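Local coordinates for protein hybrid kinase (Caulobacter vibrioides, PDB 6QRL) that probably acts as a phosphorelay sensor histidine kinase, is activated by cyclic di-GMP, and binds that messenger through the pseudo-receiver domain described here, at residues N8-S13 against A40-G45; I17-T22 against A33-D38; A23-A28 against A104-Q109. One frame throughout, in Å; residues are numbered along the deposited sequence.

Contact 1: residues N8-S13 against A40-G45; sequences NVAIAS and ASALAG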
ATOM      1  N   ASN A   8      -9.130  -5.524  -4.839  1.00 42.18           N
ATOM      2  CA  ASN A   8      -7.737  -5.958  -5.095  1.00 39.55           C
ATOM      3  C   ASN A   8      -6.779  -5.119  -4.245  1.00 37.47           C
ATOM      4  O   ASN A   8      -6.912  -3.891  -4.217  1.00 36.10           O
ATOM      5  CB  ASN A   8      -7.427  -5.889  -6.586  1.00 39.12           C
ATOM      6  CG  ASN A   8      -8.279  -6.839  -7.393  1.00 41.13           C
ATOM      7  OD1 ASN A   8      -8.433  -8.014  -7.036  1.00 41.61           O
ATOM      8  ND2 ASN A   8      -8.811  -6.338  -8.495  1.00 39.83           N
ATOM      9  N   VAL A   9      -5.858  -5.779  -3.546  1.00 36.00           N
ATOM     10  CA  VAL A   9      -4.868  -5.103  -2.658  1.00 34.40           C
ATOM     11  C   VAL A   9      -3.510  -5.762  -2.882  1.00 33.15           C
ATOM     12  O   VAL A   9      -3.420  -6.996  -2.664  1.00 33.49           O
ATOM     13  CB  VAL A   9      -5.265  -5.192  -1.176  1.00 34.55           C
ATOM     14  CG1 VAL A   9      -4.338  -4.335  -0.330  1.00 33.97           C
ATOM     15  CG2 VAL A   9      -6.736  -4.856  -0.931  1.00 36.25           C
ATOM     16  N   ALA A  10      -2.513  -4.984  -3.291  1.00 32.84           N
ATOM     17  CA  ALA A  10      -1.087  -5.401  -3.391  1.00 33.88           C
ATOM     18  C   ALA A  10      -0.362  -5.130  -2.073  1.00 33.64           C
ATOM     19  O   ALA A  10      -0.705  -4.127  -1.379  1.00 31.69           O
ATOM     20  CB  ALA A  10      -0.422  -4.677  -4.534  1.00 34.91           C
ATOM     21  N   ILE A  11       0.602  -5.978  -1.725  1.00 34.21           N
ATOM     22  CA  ILE A  11       1.551  -5.742  -0.590  1.00 32.25           C
ATOM     23  C   ILE A  11       2.964  -5.799  -1.170  1.00 33.28           C
ATOM     24  O   ILE A  11       3.351  -6.847  -1.661  1.00 33.39           O
ATOM     25  CB  ILE A  11       1.334  -6.704   0.602  1.00 33.59           C
ATOM     26  CG1 ILE A  11       2.431  -6.549   1.653  1.00 34.67           C
ATOM     27  CG2 ILE A  11       1.171  -8.163   0.175  1.00 33.88           C
ATOM     28  CD1 ILE A  11       2.391  -5.194   2.349  1.00 35.80           C
ATOM     29  N   ALA A  12       3.621  -4.647  -1.258  1.00 31.05           N
ATOM     30  CA  ALA A  12       5.043  -4.499  -1.640  1.00 29.57           C
ATOM     31  C   ALA A  12       5.891  -4.461  -0.370  1.00 29.12           C
ATOM     32  O   ALA A  12       5.820  -3.490   0.404  1.00 30.98           O
ATOM     33  CB  ALA A  12       5.222  -3.259  -2.456  1.00 31.17           C
ATOM     34  N   SER A  13       6.646  -5.510  -0.111  1.00 30.72           N
ATOM     35  CA  SER A  13       7.529  -5.592   1.075  1.00 29.97           C
ATOM     36  C   SER A  13       8.690  -6.518   0.768  1.00 29.57           C
ATOM     37  O   SER A  13       8.479  -7.597   0.202  1.00 30.92           O
ATOM     38  CB  SER A  13       6.795  -6.079   2.299  1.00 30.47           C
ATOM     39  OG  SER A  13       7.709  -6.283   3.366  1.00 28.76           O
ATOM     40  N   ALA A  40       7.979  -1.578  -8.147  1.00 37.42           N
ATOM     41  CA  ALA A  40       7.948  -1.982  -9.578  1.00 38.70           C
ATOM     42  C   ALA A  40       7.228  -3.339  -9.709  1.00 38.23           C
ATOM     43  O   ALA A  40       6.333  -3.447 -10.539  1.00 37.00           O
ATOM     44  CB  ALA A  40       9.330  -1.993 -10.196  1.00 40.67           C
ATOM     45  N   SER A  41       7.526  -4.333  -8.867  1.00 37.30           N
ATOM     46  CA  SER A  41       6.954  -5.692  -9.024  1.00 38.56           C
ATOM     47  C   SER A  41       5.466  -5.674  -8.645  1.00 37.49           C
ATOM     48  O   SER A  41       4.672  -6.414  -9.231  1.00 36.56           O
ATOM     49  CB  SER A  41       7.781  -6.723  -8.276  1.00 40.84           C
ATOM     50  OG  SER A  41       7.769  -6.452  -6.874  1.00 42.51           O
ATOM     51  N   ALA A  42       5.054  -4.811  -7.721  1.00 36.26           N
ATOM     52  CA  ALA A  42       3.634  -4.596  -7.355  1.00 35.22           C
ATOM     53  C   ALA A  42       2.871  -3.999  -8.548  1.00 37.16           C
ATOM     54  O   ALA A  42       1.777  -4.483  -8.845  1.00 40.16           O
ATOM     55  CB  ALA A  42       3.555  -3.710  -6.137  1.00 34.01           C
ATOM     56  N   LEU A  43       3.443  -3.028  -9.250  1.00 37.97           N
ATOM     57  CA  LEU A  43       2.803  -2.430 -10.451  1.00 40.23           C
ATOM     58  C   LEU A  43       2.691  -3.490 -11.553  1.00 42.20           C
ATOM     59  O   LEU A  43       1.655  -3.535 -12.206  1.00 42.70           O
ATOM     60  CB  LEU A  43       3.602  -1.212 -10.922  1.00 40.60           C
ATOM     61  CG  LEU A  43       3.541   0.016 -10.002  1.00 41.25           C
ATOM     62  CD1 LEU A  43       4.395   1.147 -10.575  1.00 41.82           C
ATOM     63  CD2 LEU A  43       2.117   0.495  -9.779  1.00 40.77           C
ATOM     64  N   ALA A  44       3.701  -4.333 -11.741  1.00 41.63           N
ATOM     65  CA  ALA A  44       3.717  -5.331 -12.839  1.00 42.70           C
ATOM     66  C   ALA A  44       2.761  -6.480 -12.509  1.00 42.66           C
ATOM     67  O   ALA A  44       2.261  -7.064 -13.441  1.00 44.01           O
ATOM     68  CB  ALA A  44       5.115  -5.827 -13.092  1.00 42.96           C
ATOM     69  N   GLY A  45       2.529  -6.802 -11.232  1.00 41.02           N
ATOM     70  CA  GLY A  45       1.876  -8.060 -10.817  1.00 42.98           C
ATOM     71  C   GLY A  45       0.431  -7.879 -10.359  1.00 42.14           C
ATOM     72  O   GLY A  45      -0.287  -8.902 -10.197  1.00 42.33           O
TER
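A42 places its methyl group against two alanines of the strand at once, spanning A10 and A12. Its CB lies 4.1 Å from A12 CB and, slightly farther off, 4.4 Å from A10 CB. Two residues apart on the strand, these partners send their methyls out on the same face, with A10 CB 6.2 Å from A12 CB, and A42 is offered to the pair from the helix side. The methyls do not meet head-on: the bond that carries A42 CB stands at about 88° to that of A12 and 110° to that of A10, so each pair touches flank against end. With nothing longer than a methyl between them, helix and strand come close, and the CA atoms of A12 and A42 are only 5.9 Å apart. This is the alternating alpha/beta fold of a receiver domain, in which helices cover both faces of a five-stranded parallel sheet; helix 39-45 covers one face of strand 8-12, whereas I11 turns from it to meet T22 of helix 16-28. All three alanines are buried, and no hydrogen bond passes between the segments, leaving dispersion and the exclusion of water to hold them. The edge strand 32-36 adds A36 beside A42, while L52 of strand 51-55 flanks A10. The helix start is fixed separately, by D38 OD1 accepting from S41 N.

Contact 2: residues I17-T22 against A33-D38; sequences IVRAAT and AYAAVD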
ATOM      1  N   ILE A  17       7.695 -12.441   5.906  1.00 33.95           N
ATOM      2  CA  ILE A  17       6.691 -12.580   6.999  1.00 35.32           C
ATOM      3  C   ILE A  17       5.634 -11.487   6.815  1.00 32.88           C
ATOM      4  O   ILE A  17       4.457 -11.786   6.947  1.00 33.23           O
ATOM      5  CB  ILE A  17       7.398 -12.512   8.379  1.00 39.13           C
ATOM      6  CG1 ILE A  17       8.204 -13.780   8.648  1.00 42.89           C
ATOM      7  CG2 ILE A  17       6.419 -12.214   9.512  1.00 39.73           C
ATOM      8  CD1 ILE A  17       9.443 -13.535   9.495  1.00 46.71           C
ATOM      9  N   VAL A  18       6.028 -10.256   6.510  1.00 31.79           N
ATOM     10  CA  VAL A  18       5.045  -9.157   6.301  1.00 32.12           C
ATOM     11  C   VAL A  18       4.226  -9.471   5.045  1.00 31.47           C
ATOM     12  O   VAL A  18       3.003  -9.251   5.066  1.00 33.68           O
ATOM     13  CB  VAL A  18       5.742  -7.789   6.197  1.00 32.74           C
ATOM     14  CG1 VAL A  18       4.837  -6.736   5.587  1.00 32.80           C
ATOM     15  CG2 VAL A  18       6.279  -7.363   7.550  1.00 34.89           C
ATOM     16  N   ARG A  19       4.849  -9.923   3.953  1.00 31.23           N
ATOM     17  CA  ARG A  19       4.050 -10.191   2.712  1.00 30.51           C
ATOM     18  C   ARG A  19       3.007 -11.275   3.027  1.00 31.59           C
ATOM     19  O   ARG A  19       1.888 -11.083   2.652  1.00 32.85           O
ATOM     20  CB  ARG A  19       4.867 -10.696   1.516  1.00 31.52           C
ATOM     21  CG  ARG A  19       5.880  -9.717   0.946  1.00 30.91           C
ATOM     22  CD  ARG A  19       6.418 -10.212  -0.395  1.00 30.27           C
ATOM     23  NE  ARG A  19       7.220 -11.423  -0.269  1.00 30.77           N
ATOM     24  CZ  ARG A  19       8.523 -11.480  -0.020  1.00 30.94           C
ATOM     25  NH1 ARG A  19       9.245 -10.386   0.194  1.00 30.36           N
ATOM     26  NH2 ARG A  19       9.093 -12.666   0.063  1.00 32.21           N
ATOM     27  N   ALA A  20       3.385 -12.380   3.684  1.00 34.36           N
ATOM     28  CA  ALA A  20       2.479 -13.526   3.952  1.00 34.83           C
ATOM     29  C   ALA A  20       1.385 -13.125   4.956  1.00 34.07           C
ATOM     30  O   ALA A  20       0.212 -13.448   4.690  1.00 33.08           O
ATOM     31  CB  ALA A  20       3.261 -14.722   4.432  1.00 36.25           C
ATOM     32  N   ALA A  21       1.751 -12.447   6.050  1.00 34.46           N
ATOM     33  CA  ALA A  21       0.799 -11.999   7.092  1.00 35.56           C
ATOM     34  C   ALA A  21      -0.213 -11.017   6.508  1.00 33.39           C
ATOM     35  O   ALA A  21      -1.408 -11.140   6.857  1.00 34.24           O
ATOM     36  CB  ALA A  21       1.508 -11.401   8.286  1.00 36.08           C
ATOM     37  N   THR A  22       0.236 -10.039   5.737  1.00 33.44           N
ATOM     38  CA  THR A  22      -0.653  -9.010   5.150  1.00 32.56           C
ATOM     39  C   THR A  22      -1.551  -9.685   4.109  1.00 32.79           C
ATOM     40  O   THR A  22      -2.763  -9.424   4.140  1.00 32.39           O
ATOM     41  CB  THR A  22       0.136  -7.829   4.577  1.00 32.84           C
ATOM     42  OG1 THR A  22       1.076  -7.387   5.559  1.00 31.24           O
ATOM     43  CG2 THR A  22      -0.755  -6.675   4.182  1.00 33.55           C
ATOM     44  N   ALA A  33      -5.356 -10.695  -2.688  1.00 39.33           N
ATOM     45  CA  ALA A  33      -3.999 -10.241  -2.294  1.00 38.14           C
ATOM     46  C   ALA A  33      -3.011 -10.467  -3.440  1.00 36.14           C
ATOM     47  O   ALA A  33      -3.063 -11.536  -4.034  1.00 36.30           O
ATOM     48  CB  ALA A  33      -3.534 -10.941  -1.030  1.00 39.36           C
ATOM     49  N   TYR A  34      -2.158  -9.483  -3.720  1.00 33.26           N
ATOM     50  CA  TYR A  34      -1.085  -9.517  -4.751  1.00 34.98           C
ATOM     51  C   TYR A  34       0.251  -9.194  -4.068  1.00 33.89           C
ATOM     52  O   TYR A  34       0.521  -8.018  -3.823  1.00 34.06           O
ATOM     53  CB  TYR A  34      -1.420  -8.594  -5.940  1.00 35.00           C
ATOM     54  CG  TYR A  34      -2.678  -9.037  -6.637  1.00 36.81           C
ATOM     55  CD1 TYR A  34      -3.902  -8.615  -6.160  1.00 38.35           C
ATOM     56  CD2 TYR A  34      -2.670  -9.962  -7.679  1.00 38.79           C
ATOM     57  CE1 TYR A  34      -5.089  -9.057  -6.724  1.00 41.50           C
ATOM     58  CE2 TYR A  34      -3.851 -10.420  -8.251  1.00 41.73           C
ATOM     59  CZ  TYR A  34      -5.069  -9.953  -7.776  1.00 42.78           C
ATOM     60  OH  TYR A  34      -6.267 -10.391  -8.258  1.00 46.68           O
ATOM     61  N   ALA A  35       1.026 -10.220  -3.694  1.00 33.44           N
ATOM     62  CA  ALA A  35       2.290 -10.064  -2.931  1.00 33.51           C
ATOM     63  C   ALA A  35       3.423  -9.705  -3.894  1.00 34.02           C
ATOM     64  O   ALA A  35       3.508 -10.331  -4.945  1.00 33.74           O
ATOM     65  CB  ALA A  35       2.607 -11.342  -2.190  1.00 34.54           C
ATOM     66  N   ALA A  36       4.248  -8.722  -3.564  1.00 33.16           N
ATOM     67  CA  ALA A  36       5.398  -8.319  -4.396  1.00 33.76           C
ATOM     68  C   ALA A  36       6.586  -7.902  -3.527  1.00 32.13           C
ATOM     69  O   ALA A  36       6.366  -7.446  -2.375  1.00 30.37           O
ATOM     70  CB  ALA A  36       4.955  -7.204  -5.294  1.00 36.00           C
ATOM     71  N   VAL A  37       7.809  -7.970  -4.058  1.00 32.07           N
ATOM     72  CA  VAL A  37       9.013  -7.613  -3.243  1.00 34.24           C
ATOM     73  C   VAL A  37       9.263  -6.103  -3.244  1.00 34.55           C
ATOM     74  O   VAL A  37      10.025  -5.662  -2.395  1.00 33.27           O
ATOM     75  CB  VAL A  37      10.299  -8.337  -3.684  1.00 36.49           C
ATOM     76  CG1 VAL A  37      10.221  -9.806  -3.386  1.00 39.11           C
ATOM     77  CG2 VAL A  37      10.672  -8.033  -5.130  1.00 37.81           C
ATOM     78  N   ASP A  38       8.691  -5.335  -4.176  1.00 34.05           N
ATOM     79  CA  ASP A  38       8.987  -3.868  -4.266  1.00 35.40           C
ATOM     80  C   ASP A  38       7.899  -3.164  -5.082  1.00 33.92           C
ATOM     81  O   ASP A  38       6.997  -3.849  -5.581  1.00 34.81           O
ATOM     82  CB  ASP A  38      10.400  -3.590  -4.793  1.00 37.70           C
ATOM     83  CG  ASP A  38      10.690  -4.098  -6.191  1.00 40.80           C
ATOM     84  OD1 ASP A  38       9.745  -4.299  -6.979  1.00 42.61           O
ATOM     85  OD2 ASP A  38      11.878  -4.238  -6.503  1.00 43.66           O
TER
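R19 and V37 lie side by side and point the same way, the valine presenting one methyl to a face of the guanidinium group. V37 CG1 comes 3.8 Å from R19 NH1 and 4.1 Å from R19 CZ, an apolar cover on a charged plane. Before reaching that position the arginine passes along the edge strand: its CD sits 3.4 Å from A36 O and 4.4 Å from A35 CB. A bend at the third torsion (chi3 -67°) then turns the guanidinium from the strand backbone toward the loop, where NH1 donates to S13 O. The arrangement belongs to a beta-alpha-beta unit, strand 8-12, helix 16-28 and strand 32-36, and R19 reaches both of its parallel strand ends: aliphatic carbons against one, a charged hydrogen bond just beyond the other. Across the segments themselves there is no hydrogen bond. Within the helix, V18 O accepts two bonds from opposite faces of its plane, one from T22 N and one from T22 OG1 at 2.7 Å, tilted 27° from that plane; the OG1 bond alone ties the threonine's hydroxyl back to its own helix. D38, at the end of the other segment, is the N-cap of helix 39-45.

Contact 3: residues A23-A28 against A104-Q109; sequences ARQIEA and ASLVAQ. With C2E (9,9'-[(2R,3R,3aS,5S,7aR,9R,10R,10aS,12S,14aR)-3,5,10,12-tetrahydroxy-5,12-dioxidooctahydro-2H,7H-difuro[3,2-d:3',2'-j][1,3,7,9,2,8]tetraoxadiphosphacyclododecine-2,9-diyl]bis(2-amino-1,9-dihydro-6H-purin-6-one)), chain C.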
ATOM      1  N   ALA A  23      -1.017 -10.568   3.261  1.00 32.66           N
ATOM      2  CA  ALA A  23      -1.856 -11.307   2.279  1.00 34.43           C
ATOM      3  C   ALA A  23      -2.941 -12.121   3.016  1.00 35.25           C
ATOM      4  O   ALA A  23      -4.120 -12.099   2.579  1.00 36.84           O
ATOM      5  CB  ALA A  23      -1.023 -12.187   1.389  1.00 35.58           C
ATOM      6  N   ARG A  24      -2.607 -12.780   4.130  1.00 35.15           N
ATOM      7  CA  ARG A  24      -3.619 -13.563   4.895  1.00 37.68           C
ATOM      8  C   ARG A  24      -4.700 -12.623   5.466  1.00 36.41           C
ATOM      9  O   ARG A  24      -5.873 -13.014   5.418  1.00 34.90           O
ATOM     10  CB  ARG A  24      -2.935 -14.440   5.950  1.00 41.43           C
ATOM     11  CG  ARG A  24      -2.113 -15.579   5.350  1.00 45.99           C
ATOM     12  CD  ARG A  24      -1.597 -16.553   6.412  1.00 52.63           C
ATOM     13  NE  ARG A  24      -0.154 -16.810   6.397  1.00 56.20           N
ATOM     14  CZ  ARG A  24       0.444 -17.923   5.950  1.00 62.65           C
ATOM     15  NH1 ARG A  24      -0.254 -18.920   5.421  1.00 65.38           N
ATOM     16  NH2 ARG A  24       1.764 -18.031   6.030  1.00 63.75           N
ATOM     17  N   GLN A  25      -4.337 -11.418   5.945  1.00 36.90           N
ATOM     18  CA  GLN A  25      -5.307 -10.419   6.478  1.00 35.69           C
ATOM     19  C   GLN A  25      -6.198  -9.915   5.347  1.00 35.51           C
ATOM     20  O   GLN A  25      -7.415  -9.834   5.582  1.00 35.30           O
ATOM     21  CB  GLN A  25      -4.621  -9.233   7.149  1.00 35.69           C
ATOM     22  CG  GLN A  25      -4.007  -9.621   8.479  1.00 38.11           C
ATOM     23  CD  GLN A  25      -3.316  -8.436   9.078  1.00 38.48           C
ATOM     24  OE1 GLN A  25      -2.610  -7.723   8.370  1.00 39.44           O
ATOM     25  NE2 GLN A  25      -3.575  -8.186  10.357  1.00 41.07           N
ATOM     26  N   ILE A  26      -5.634  -9.650   4.158  1.00 34.32           N
ATOM     27  CA  ILE A  26      -6.435  -9.151   3.003  1.00 34.80           C
ATOM     28  C   ILE A  26      -7.495 -10.207   2.685  1.00 38.46           C
ATOM     29  O   ILE A  26      -8.655  -9.831   2.574  1.00 37.44           O
ATOM     30  CB  ILE A  26      -5.533  -8.841   1.804  1.00 34.21           C
ATOM     31  CG1 ILE A  26      -4.702  -7.580   2.044  1.00 34.37           C
ATOM     32  CG2 ILE A  26      -6.336  -8.751   0.516  1.00 34.62           C
ATOM     33  CD1 ILE A  26      -3.473  -7.483   1.173  1.00 34.18           C
ATOM     34  N   GLU A  27      -7.081 -11.482   2.558  1.00 40.17           N
ATOM     35  CA  GLU A  27      -7.977 -12.569   2.097  1.00 44.79           C
ATOM     36  C   GLU A  27      -9.028 -12.901   3.167  1.00 44.05           C
ATOM     37  O   GLU A  27     -10.159 -13.182   2.765  1.00 44.41           O
ATOM     38  CB  GLU A  27      -7.181 -13.796   1.669  1.00 48.62           C
ATOM     39  CG  GLU A  27      -6.364 -13.561   0.417  1.00 52.93           C
ATOM     40  CD  GLU A  27      -5.563 -14.787   0.019  1.00 59.18           C
ATOM     41  OE1 GLU A  27      -4.308 -14.681  -0.117  1.00 65.10           O
ATOM     42  OE2 GLU A  27      -6.198 -15.857  -0.137  1.00 67.58           O
ATOM     43  N   ALA A  28      -8.692 -12.864   4.459  1.00 41.80           N
ATOM     44  CA  ALA A  28      -9.641 -13.146   5.568  1.00 42.86           C
ATOM     45  C   ALA A  28     -10.755 -12.080   5.614  1.00 42.24           C
ATOM     46  O   ALA A  28     -11.877 -12.433   6.015  1.00 43.22           O
ATOM     47  CB  ALA A  28      -8.910 -13.251   6.895  1.00 42.50           C
ATOM     48  N   ALA A 104      -8.776  -4.541  11.084  1.00 37.88           N
ATOM     49  CA  ALA A 104      -9.808  -3.478  10.983  1.00 38.99           C
ATOM     50  C   ALA A 104      -9.195  -2.192  10.404  1.00 36.90           C
ATOM     51  O   ALA A 104      -9.877  -1.500   9.645  1.00 34.47           O
ATOM     52  CB  ALA A 104     -10.450  -3.223  12.332  1.00 39.07           C
ATOM     53  N   SER A 105      -7.942  -1.890  10.749  1.00 35.79           N
ATOM     54  CA  SER A 105      -7.243  -0.668  10.292  1.00 34.55           C
ATOM     55  C   SER A 105      -6.898  -0.828   8.816  1.00 34.61           C
ATOM     56  O   SER A 105      -7.070   0.143   8.051  1.00 32.39           O
ATOM     57  CB  SER A 105      -6.034  -0.381  11.123  1.00 34.99           C
ATOM     58  OG  SER A 105      -6.383   0.005  12.439  1.00 34.09           O
ATOM     59  N   LEU A 106      -6.411  -2.011   8.439  1.00 34.68           N
ATOM     60  CA  LEU A 106      -6.074  -2.325   7.028  1.00 35.49           C
ATOM     61  C   LEU A 106      -7.333  -2.109   6.176  1.00 34.48           C
ATOM     62  O   LEU A 106      -7.262  -1.377   5.171  1.00 32.55           O
ATOM     63  CB  LEU A 106      -5.548  -3.762   6.931  1.00 37.67           C
ATOM     64  CG  LEU A 106      -5.107  -4.198   5.528  1.00 39.17           C
ATOM     65  CD1 LEU A 106      -4.078  -5.328   5.613  1.00 40.47           C
ATOM     66  CD2 LEU A 106      -6.312  -4.624   4.697  1.00 40.45           C
ATOM     67  N   VAL A 107      -8.454  -2.686   6.603  1.00 36.20           N
ATOM     68  CA  VAL A 107      -9.756  -2.574   5.888  1.00 37.48           C
ATOM     69  C   VAL A 107     -10.145  -1.094   5.720  1.00 38.38           C
ATOM     70  O   VAL A 107     -10.479  -0.690   4.603  1.00 38.47           O
ATOM     71  CB  VAL A 107     -10.841  -3.378   6.633  1.00 39.23           C
ATOM     72  CG1 VAL A 107     -12.230  -3.062   6.118  1.00 41.53           C
ATOM     73  CG2 VAL A 107     -10.547  -4.878   6.547  1.00 39.48           C
ATOM     74  N   ALA A 108     -10.134  -0.300   6.790  1.00 38.22           N
ATOM     75  CA  ALA A 108     -10.515   1.127   6.745  1.00 38.40           C
ATOM     76  C   ALA A 108      -9.597   1.872   5.766  1.00 37.08           C
ATOM     77  O   ALA A 108     -10.135   2.597   4.943  1.00 37.15           O
ATOM     78  CB  ALA A 108     -10.479   1.732   8.129  1.00 38.65           C
ATOM     79  N   GLN A 109      -8.265   1.679   5.791  1.00 36.47           N
ATOM     80  CA  GLN A 109      -7.367   2.485   4.914  1.00 35.61           C
ATOM     81  C   GLN A 109      -7.492   2.043   3.443  1.00 36.45           C
ATOM     82  O   GLN A 109      -7.345   2.894   2.560  1.00 36.42           O
ATOM     83  CB  GLN A 109      -5.929   2.435   5.405  1.00 35.98           C
ATOM     84  CG  GLN A 109      -5.720   3.195   6.710  1.00 35.79           C
ATOM     85  CD  GLN A 109      -6.129   4.645   6.632  1.00 37.08           C
ATOM     86  OE1 GLN A 109      -5.762   5.350   5.689  1.00 39.51           O
ATOM     87  NE2 GLN A 109      -6.899   5.093   7.623  1.00 35.73           N
TER
HETATM   88  P1  C2E C 401      -2.959   6.880  15.646  1.00 45.60           P
HETATM   89  O2P C2E C 401      -2.087   6.181  14.628  1.00 42.35           O
HETATM   90  O1P C2E C 401      -2.542   8.214  16.189  1.00 46.55           O
HETATM   91  O5' C2E C 401      -4.347   7.145  14.892  1.00 46.13           O
HETATM   92  C5' C2E C 401      -5.297   8.021  15.503  1.00 48.76           C
HETATM   93  C4' C2E C 401      -6.484   8.096  14.591  1.00 49.19           C
HETATM   94  O4' C2E C 401      -6.117   8.776  13.376  1.00 49.60           O
HETATM   95  C3' C2E C 401      -7.008   6.751  14.115  1.00 50.63           C
HETATM   96  O3' C2E C 401      -7.844   6.249  15.172  1.00 51.01           O
HETATM   97  C2' C2E C 401      -7.720   7.120  12.794  1.00 50.82           C
HETATM   98  O2' C2E C 401      -9.119   7.220  12.957  1.00 51.47           O
HETATM   99  C1' C2E C 401      -7.086   8.461  12.400  1.00 51.24           C
HETATM  100  N9  C2E C 401      -6.377   8.484  11.120  1.00 51.45           N
HETATM  101  C8  C2E C 401      -6.288   9.569  10.281  1.00 50.17           C
HETATM  102  N7  C2E C 401      -5.524   9.349   9.238  1.00 49.44           N
HETATM  103  C5  C2E C 401      -5.061   8.051   9.408  1.00 45.29           C
HETATM  104  C6  C2E C 401      -4.201   7.277   8.596  1.00 42.72           C
HETATM  105  O6  C2E C 401      -3.625   7.604   7.557  1.00 41.11           O
HETATM  106  N1  C2E C 401      -3.978   6.013   9.140  1.00 42.09           N
HETATM  107  C2  C2E C 401      -4.527   5.537  10.307  1.00 42.64           C
HETATM  108  N2  C2E C 401      -4.184   4.289  10.664  1.00 42.44           N
HETATM  109  N3  C2E C 401      -5.342   6.262  11.079  1.00 45.19           N
HETATM  110  C4  C2E C 401      -5.569   7.504  10.571  1.00 47.55           C
HETATM  111  P11 C2E C 401      -7.848   4.658  15.377  1.00 47.66           P
HETATM  112  O21 C2E C 401      -7.948   4.076  13.999  1.00 48.11           O
HETATM  113  O11 C2E C 401      -8.896   4.324  16.399  1.00 50.94           O
HETATM  114  O5A C2E C 401      -6.426   4.323  16.035  1.00 45.68           O
HETATM  115  C5A C2E C 401      -6.152   4.611  17.439  1.00 45.60           C
HETATM  116  C4A C2E C 401      -4.738   4.194  17.760  1.00 44.32           C
HETATM  117  O4A C2E C 401      -4.659   2.748  17.796  1.00 43.63           O
HETATM  118  C3A C2E C 401      -3.671   4.597  16.746  1.00 42.98           C
HETATM  119  O3A C2E C 401      -3.309   5.972  16.942  1.00 46.44           O
HETATM  120  C2A C2E C 401      -2.570   3.586  17.051  1.00 42.60           C
HETATM  121  O2A C2E C 401      -1.766   3.804  18.182  1.00 47.39           O
HETATM  122  C1A C2E C 401      -3.387   2.324  17.335  1.00 42.47           C
HETATM  123  N91 C2E C 401      -3.558   1.538  16.127  1.00 37.04           N
HETATM  124  C81 C2E C 401      -4.525   1.754  15.179  1.00 36.15           C
HETATM  125  N71 C2E C 401      -4.428   0.950  14.146  1.00 35.73           N
HETATM  126  C51 C2E C 401      -3.322   0.166  14.440  1.00 35.41           C
HETATM  127  C61 C2E C 401      -2.750  -0.886  13.691  1.00 35.99           C
HETATM  128  O61 C2E C 401      -3.077  -1.278  12.561  1.00 36.49           O
HETATM  129  N11 C2E C 401      -1.650  -1.434  14.357  1.00 36.74           N
HETATM  130  C21 C2E C 401      -1.174  -1.033  15.584  1.00 35.67           C
HETATM  131  N21 C2E C 401      -0.119  -1.721  16.051  1.00 35.57           N
HETATM  132  N31 C2E C 401      -1.693  -0.026  16.281  1.00 34.90           N
HETATM  133  C41 C2E C 401      -2.771   0.514  15.662  1.00 36.18           C
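L106 CD1 reaches I26 CG1 at 4.3 Å, an apolar contact that joins helix 16-28 to helix 103-111, the first and last helices of the receiver fold, on one face of the sheet. The leucine reaches across because CG stands opposite the backbone nitrogen (chi1 -178°), and L4 and L101 add further apolar surface around it.

A mixed contact follows. Q25, extended beyond CG, crosses the leucine obliquely and brings OE1 to 3.9 Å from L106 CD1, a van der Waals touch without a hydrogen bond. The other end of the amide has a firmer hold: NE2 donates to L101 O, which fixes the rotation of the group. Q25 also touches a second bound cyclic di-GMP.

Polar recognition lies on another side of helix 103-111. S105 OG donates to N71 of a guanine at 2.8 Å, rising about 21° from the plane of the base, while S105 CB lies 3.4 Å from O61. One turn on, Q109 uses no such bond. Bent at its second torsion, it lays its amide almost parallel, within about 6°, over the face of the other guanine of the same ligand, with Q109 CD 3.6 Å from N1. NE2, 3.4 Å from that N1, therefore sits above the ring and not in its plane. Y96 OH, R102 N and P100 O also hydrogen-bond to the ligand.

One helix thus divides its labour: dispersion fastens it to the neighbouring helix, while on the ligand side the directional S105 bond sets where one base sits and the Q109 amide stacked over the other adds affinity without singling out guanine.

In the fold
From the N terminus the chain runs through strand 8-12 into helix 16-28, returns along strand 32-36 and enters helix 39-45. Contact 2 closes the short loop between the helix and the edge strand, and is nested within the larger loop closed by contact 1. Contact 3 makes a far longer closure, from the end of helix 16-28 to helix 103-111, and crosses both others along the chain. Neighbouring strands 8-12 and 32-36 join contacts 1 and 2 directly, through I11 O and A36 N. Helix 16-28 is shared by contacts 2 and 3, where T22 meets L106, while V9 against I26 connects contact 1 to contact 3 through the sheet's other face.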